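Local atomic coordinates of undecaprenyl pyrophosphate synthase (Campylobacter jejuni, PDB entry 3UGS), a protein that probably catalyses the magnesium-dependent condensation of isopentenyl diphosphate with allylic pyrophosphates to build long polyprenyl diphosphates. Residues I51-W64 against L126-D138. Sequence-based numbering, arbitrary orientation.
Sequences ISNLSLFAFSTENW and LCVNLAISYGARD. With FFT ((2Z,6Z)-3,7,11-trimethyldodeca-2,6,10-trien-1-yl dihydrogen phosphate), chain C.
Strands 53-60 and 126-131 pair in parallel, Asn53 beside Cys127 to Phe57 beside Ala131, with the alternate residues Leu54 and Leu56 bonding through N and O to Cys127, Asn129 and Ala131. Ala131 O accepts from both Ala58 N (3.0 Å) and Phe59 N, consistent with a beta bulge in which Ala58 is the extra residue. Farther on, Tyr134 N binds Phe59 O.

Among the side chains, the Asn129 amide bridges two residues of strand 53-60. Its ND2 gives one N-H to a lone pair of Asn53 OD1 (2.8 Å, 163°), the amides nearly coplanar, and the other to Ser55 OG (3.2 Å), which also binds His9; this fixes its rotation. Trp64 NE1 reaches Ser133 OG (3.1 Å) in the indole plane; chi1 of Ser133 (176°) swings OG away from its own N to the indole edge, where it is also hydrogen-bonded to Asp101 O.

On the face carrying Leu54, Leu56, Val128 and Leu130, Leu56 CD1 touches Val128 CG1 (4.0 Å). Phe57, on the Asn129 face, receives the edge of Tyr134 from beyond the corner at Ile132 and Ser133 (planes at 83°), while FFT C12 sits 3.6 Å above the Phe57 ring. Phe57, Ala58 and, on the 3-10 turn, Asn63 line the ligand pocket.

Helix 34-48 packs on Leu54, Leu56 and Leu126; strands 9-14 and 94-99 flank the pair within the central parallel sheet.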
# COMPACT_ATOMS: atom_id res chain seq x y z
N ILE A 51 -4.43 13.10 -17.67
CA ILE A 51 -3.77 12.04 -16.86
C ILE A 51 -2.67 11.41 -17.75
O ILE A 51 -2.95 10.70 -18.66
CB ILE A 51 -4.75 10.98 -16.39
CG1 ILE A 51 -5.75 11.61 -15.41
CG2 ILE A 51 -4.03 9.78 -15.78
CD1 ILE A 51 -6.82 10.65 -14.90
N SER A 52 -1.41 11.70 -17.44
CA SER A 52 -0.27 11.31 -18.32
C SER A 52 0.04 9.80 -18.26
O SER A 52 0.50 9.19 -19.20
CB SER A 52 1.00 12.09 -18.00
OG SER A 52 1.42 11.82 -16.68
N ASN A 53 -0.26 9.21 -17.12
CA ASN A 53 0.11 7.81 -16.86
C ASN A 53 -1.05 7.00 -16.38
O ASN A 53 -1.76 7.40 -15.45
CB ASN A 53 1.22 7.68 -15.82
CG ASN A 53 2.58 7.86 -16.41
OD1 ASN A 53 3.29 6.85 -16.65
ND2 ASN A 53 2.96 9.11 -16.67
N LEU A 54 -1.20 5.86 -17.03
CA LEU A 54 -2.23 4.89 -16.71
C LEU A 54 -1.60 3.54 -16.49
O LEU A 54 -0.96 2.97 -17.38
CB LEU A 54 -3.30 4.81 -17.79
CG LEU A 54 -4.33 3.71 -17.63
CD1 LEU A 54 -5.31 3.99 -16.50
CD2 LEU A 54 -5.06 3.50 -18.98
N SER A 55 -1.80 3.03 -15.28
CA SER A 55 -1.14 1.83 -14.84
C SER A 55 -2.14 0.73 -14.62
O SER A 55 -3.13 0.89 -13.93
CB SER A 55 -0.30 2.06 -13.59
OG SER A 55 0.88 2.80 -13.90
N LEU A 56 -1.84 -0.39 -15.28
CA LEU A 56 -2.76 -1.56 -15.29
C LEU A 56 -2.07 -2.80 -14.80
O LEU A 56 -0.92 -2.98 -15.08
CB LEU A 56 -3.36 -1.83 -16.69
CG LEU A 56 -3.93 -0.59 -17.39
CD1 LEU A 56 -4.26 -0.96 -18.83
CD2 LEU A 56 -5.14 0.03 -16.64
N PHE A 57 -2.81 -3.63 -14.09
CA PHE A 57 -2.30 -4.84 -13.47
C PHE A 57 -2.76 -6.06 -14.22
O PHE A 57 -3.89 -6.46 -14.13
CB PHE A 57 -2.72 -4.97 -11.99
CG PHE A 57 -1.74 -5.75 -11.13
CD1 PHE A 57 -0.67 -6.44 -11.69
CD2 PHE A 57 -1.87 -5.77 -9.76
CE1 PHE A 57 0.24 -7.12 -10.89
CE2 PHE A 57 -0.97 -6.44 -8.96
CZ PHE A 57 0.07 -7.12 -9.52
N ALA A 58 -1.84 -6.69 -14.90
CA ALA A 58 -2.18 -7.88 -15.73
C ALA A 58 -1.93 -9.20 -15.01
O ALA A 58 -2.82 -10.02 -14.88
CB ALA A 58 -1.40 -7.84 -17.04
N PHE A 59 -0.69 -9.36 -14.56
CA PHE A 59 -0.19 -10.60 -13.95
C PHE A 59 0.91 -10.29 -12.91
O PHE A 59 1.88 -9.52 -13.14
CB PHE A 59 0.37 -11.56 -15.03
CG PHE A 59 0.60 -12.99 -14.55
CD1 PHE A 59 -0.39 -13.94 -14.64
CD2 PHE A 59 1.83 -13.38 -14.03
CE1 PHE A 59 -0.18 -15.26 -14.23
CE2 PHE A 59 2.06 -14.68 -13.59
CZ PHE A 59 1.05 -15.62 -13.67
N SER A 60 0.78 -10.94 -11.77
CA SER A 60 1.71 -10.68 -10.69
C SER A 60 2.65 -11.82 -10.41
O SER A 60 2.50 -12.89 -10.97
CB SER A 60 0.95 -10.36 -9.40
OG SER A 60 0.25 -11.51 -8.96
N THR A 61 3.61 -11.58 -9.53
CA THR A 61 4.59 -12.62 -9.16
C THR A 61 3.90 -13.81 -8.45
O THR A 61 4.22 -14.96 -8.68
CB THR A 61 5.76 -12.08 -8.32
OG1 THR A 61 5.27 -11.21 -7.27
CG2 THR A 61 6.79 -11.36 -9.25
N GLU A 62 2.94 -13.50 -7.61
CA GLU A 62 2.14 -14.54 -6.88
C GLU A 62 1.20 -15.36 -7.79
O GLU A 62 0.92 -16.53 -7.54
CB GLU A 62 1.30 -13.95 -5.75
CG GLU A 62 2.12 -13.42 -4.59
CD GLU A 62 2.80 -12.10 -4.98
OE1 GLU A 62 4.06 -12.05 -4.93
OE2 GLU A 62 2.07 -11.14 -5.40
N ASN A 63 0.73 -14.70 -8.85
CA ASN A 63 -0.14 -15.33 -9.87
C ASN A 63 0.49 -16.59 -10.48
O ASN A 63 -0.19 -17.45 -11.06
CB ASN A 63 -0.50 -14.37 -11.01
CG ASN A 63 -1.52 -13.30 -10.59
OD1 ASN A 63 -1.62 -12.24 -11.23
ND2 ASN A 63 -2.27 -13.56 -9.55
N TRP A 64 1.81 -16.70 -10.34
CA TRP A 64 2.54 -17.90 -10.83
C TRP A 64 2.16 -19.17 -10.10
O TRP A 64 2.48 -20.26 -10.52
CB TRP A 64 4.03 -17.71 -10.75
CG TRP A 64 4.55 -16.75 -11.78
CD1 TRP A 64 5.12 -15.49 -11.58
CD2 TRP A 64 4.56 -16.95 -13.21
NE1 TRP A 64 5.46 -14.91 -12.77
CE2 TRP A 64 5.17 -15.75 -13.79
CE3 TRP A 64 4.16 -17.97 -14.05
CZ2 TRP A 64 5.35 -15.61 -15.16
CZ3 TRP A 64 4.35 -17.82 -15.41
CH2 TRP A 64 4.91 -16.66 -15.96
N LEU A 126 -0.45 9.60 -24.06
CA LEU A 126 -0.72 8.79 -22.89
C LEU A 126 0.31 7.68 -22.80
O LEU A 126 0.71 7.10 -23.83
CB LEU A 126 -2.12 8.18 -22.94
CG LEU A 126 -2.53 7.29 -21.78
CD1 LEU A 126 -2.49 8.08 -20.48
CD2 LEU A 126 -3.92 6.71 -22.00
N CYS A 127 0.70 7.38 -21.56
CA CYS A 127 1.63 6.30 -21.28
C CYS A 127 0.96 5.18 -20.45
O CYS A 127 0.64 5.35 -19.30
CB CYS A 127 2.87 6.81 -20.58
SG CYS A 127 4.06 5.46 -20.28
N VAL A 128 0.74 4.05 -21.11
CA VAL A 128 0.14 2.88 -20.49
C VAL A 128 1.21 1.94 -19.92
O VAL A 128 1.96 1.25 -20.65
CB VAL A 128 -0.76 2.11 -21.44
CG1 VAL A 128 -1.29 0.85 -20.74
CG2 VAL A 128 -1.90 2.99 -21.94
N ASN A 129 1.26 1.96 -18.60
CA ASN A 129 2.19 1.10 -17.82
C ASN A 129 1.51 -0.25 -17.48
O ASN A 129 0.52 -0.32 -16.76
CB ASN A 129 2.65 1.77 -16.53
CG ASN A 129 3.24 3.14 -16.77
OD1 ASN A 129 4.17 3.27 -17.55
ND2 ASN A 129 2.72 4.16 -16.09
N LEU A 130 2.08 -1.28 -18.06
CA LEU A 130 1.52 -2.63 -17.95
C LEU A 130 2.38 -3.49 -17.03
O LEU A 130 3.53 -3.83 -17.34
CB LEU A 130 1.37 -3.28 -19.33
CG LEU A 130 0.45 -4.51 -19.42
CD1 LEU A 130 -1.00 -4.19 -19.04
CD2 LEU A 130 0.50 -5.11 -20.82
N ALA A 131 1.78 -3.83 -15.91
CA ALA A 131 2.42 -4.67 -14.89
C ALA A 131 2.23 -6.16 -15.15
O ALA A 131 1.15 -6.72 -14.96
CB ALA A 131 1.94 -4.30 -13.51
N ILE A 132 3.30 -6.80 -15.57
CA ILE A 132 3.28 -8.24 -15.98
C ILE A 132 4.37 -9.03 -15.33
O ILE A 132 5.54 -8.68 -15.42
CB ILE A 132 3.47 -8.46 -17.50
CG1 ILE A 132 2.70 -7.44 -18.27
CG2 ILE A 132 3.04 -9.86 -17.90
CD1 ILE A 132 3.16 -7.38 -19.73
N SER A 133 3.97 -10.14 -14.71
CA SER A 133 4.86 -10.87 -13.81
C SER A 133 5.51 -9.83 -12.88
O SER A 133 6.70 -9.76 -12.69
CB SER A 133 5.96 -11.62 -14.57
OG SER A 133 6.84 -12.23 -13.64
N TYR A 134 4.66 -8.99 -12.35
CA TYR A 134 5.08 -7.87 -11.52
C TYR A 134 4.61 -8.02 -10.07
O TYR A 134 3.51 -8.41 -9.78
CB TYR A 134 4.56 -6.55 -12.07
CG TYR A 134 4.65 -5.43 -11.09
CD1 TYR A 134 5.70 -4.51 -11.15
CD2 TYR A 134 3.73 -5.32 -10.06
CE1 TYR A 134 5.80 -3.48 -10.22
CE2 TYR A 134 3.84 -4.32 -9.13
CZ TYR A 134 4.86 -3.40 -9.21
OH TYR A 134 4.94 -2.38 -8.25
N GLY A 135 5.50 -7.67 -9.17
CA GLY A 135 5.14 -7.53 -7.78
C GLY A 135 5.85 -6.35 -7.17
O GLY A 135 7.00 -6.06 -7.56
N ALA A 136 5.19 -5.68 -6.23
CA ALA A 136 5.72 -4.42 -5.63
C ALA A 136 6.94 -4.72 -4.81
O ALA A 136 7.93 -4.01 -4.84
CB ALA A 136 4.68 -3.70 -4.78
N ARG A 137 6.84 -5.80 -4.07
CA ARG A 137 7.94 -6.19 -3.17
C ARG A 137 9.19 -6.49 -4.01
O ARG A 137 10.28 -6.07 -3.70
CB ARG A 137 7.57 -7.38 -2.29
CG ARG A 137 6.71 -7.02 -1.08
CD ARG A 137 6.28 -8.28 -0.34
NE ARG A 137 5.40 -8.01 0.82
CZ ARG A 137 5.20 -8.88 1.82
NH1 ARG A 137 5.80 -10.04 1.79
NH2 ARG A 137 4.39 -8.59 2.82
N ASP A 138 8.97 -7.21 -5.08
CA ASP A 138 10.03 -7.59 -6.04
C ASP A 138 10.57 -6.35 -6.71
O ASP A 138 11.75 -6.18 -6.86
CB ASP A 138 9.47 -8.60 -7.08
CG ASP A 138 10.43 -8.88 -8.26
OD1 ASP A 138 11.38 -9.65 -8.09
OD2 ASP A 138 10.22 -8.38 -9.39
O3 FFT C . -6.78 -8.74 -5.34
P FFT C . -7.19 -9.71 -6.42
O1 FFT C . -8.34 -9.24 -7.24
O2 FFT C . -7.26 -11.13 -5.87
O FFT C . -5.98 -9.79 -7.50
C14 FFT C . -5.72 -8.69 -8.40
C13 FFT C . -4.43 -8.91 -9.16
C11 FFT C . -4.37 -8.91 -10.49
C12 FFT C . -3.09 -9.14 -11.19
C10 FFT C . -5.58 -8.59 -11.34
C9 FFT C . -5.88 -9.67 -12.34
C8 FFT C . -7.26 -9.45 -12.93
C6 FFT C . -7.43 -9.14 -14.23
C7 FFT C . -8.80 -8.95 -14.82
C5 FFT C . -6.22 -9.00 -15.12
C4 FFT C . -6.66 -9.42 -16.50
C3 FFT C . -5.49 -9.68 -17.42
C1 FFT C . -5.70 -9.71 -18.75
C2 FFT C . -7.09 -9.49 -19.32
C FFT C . -4.52 -9.95 -19.67
O HOH W 1 6.66 -9.55 -5.42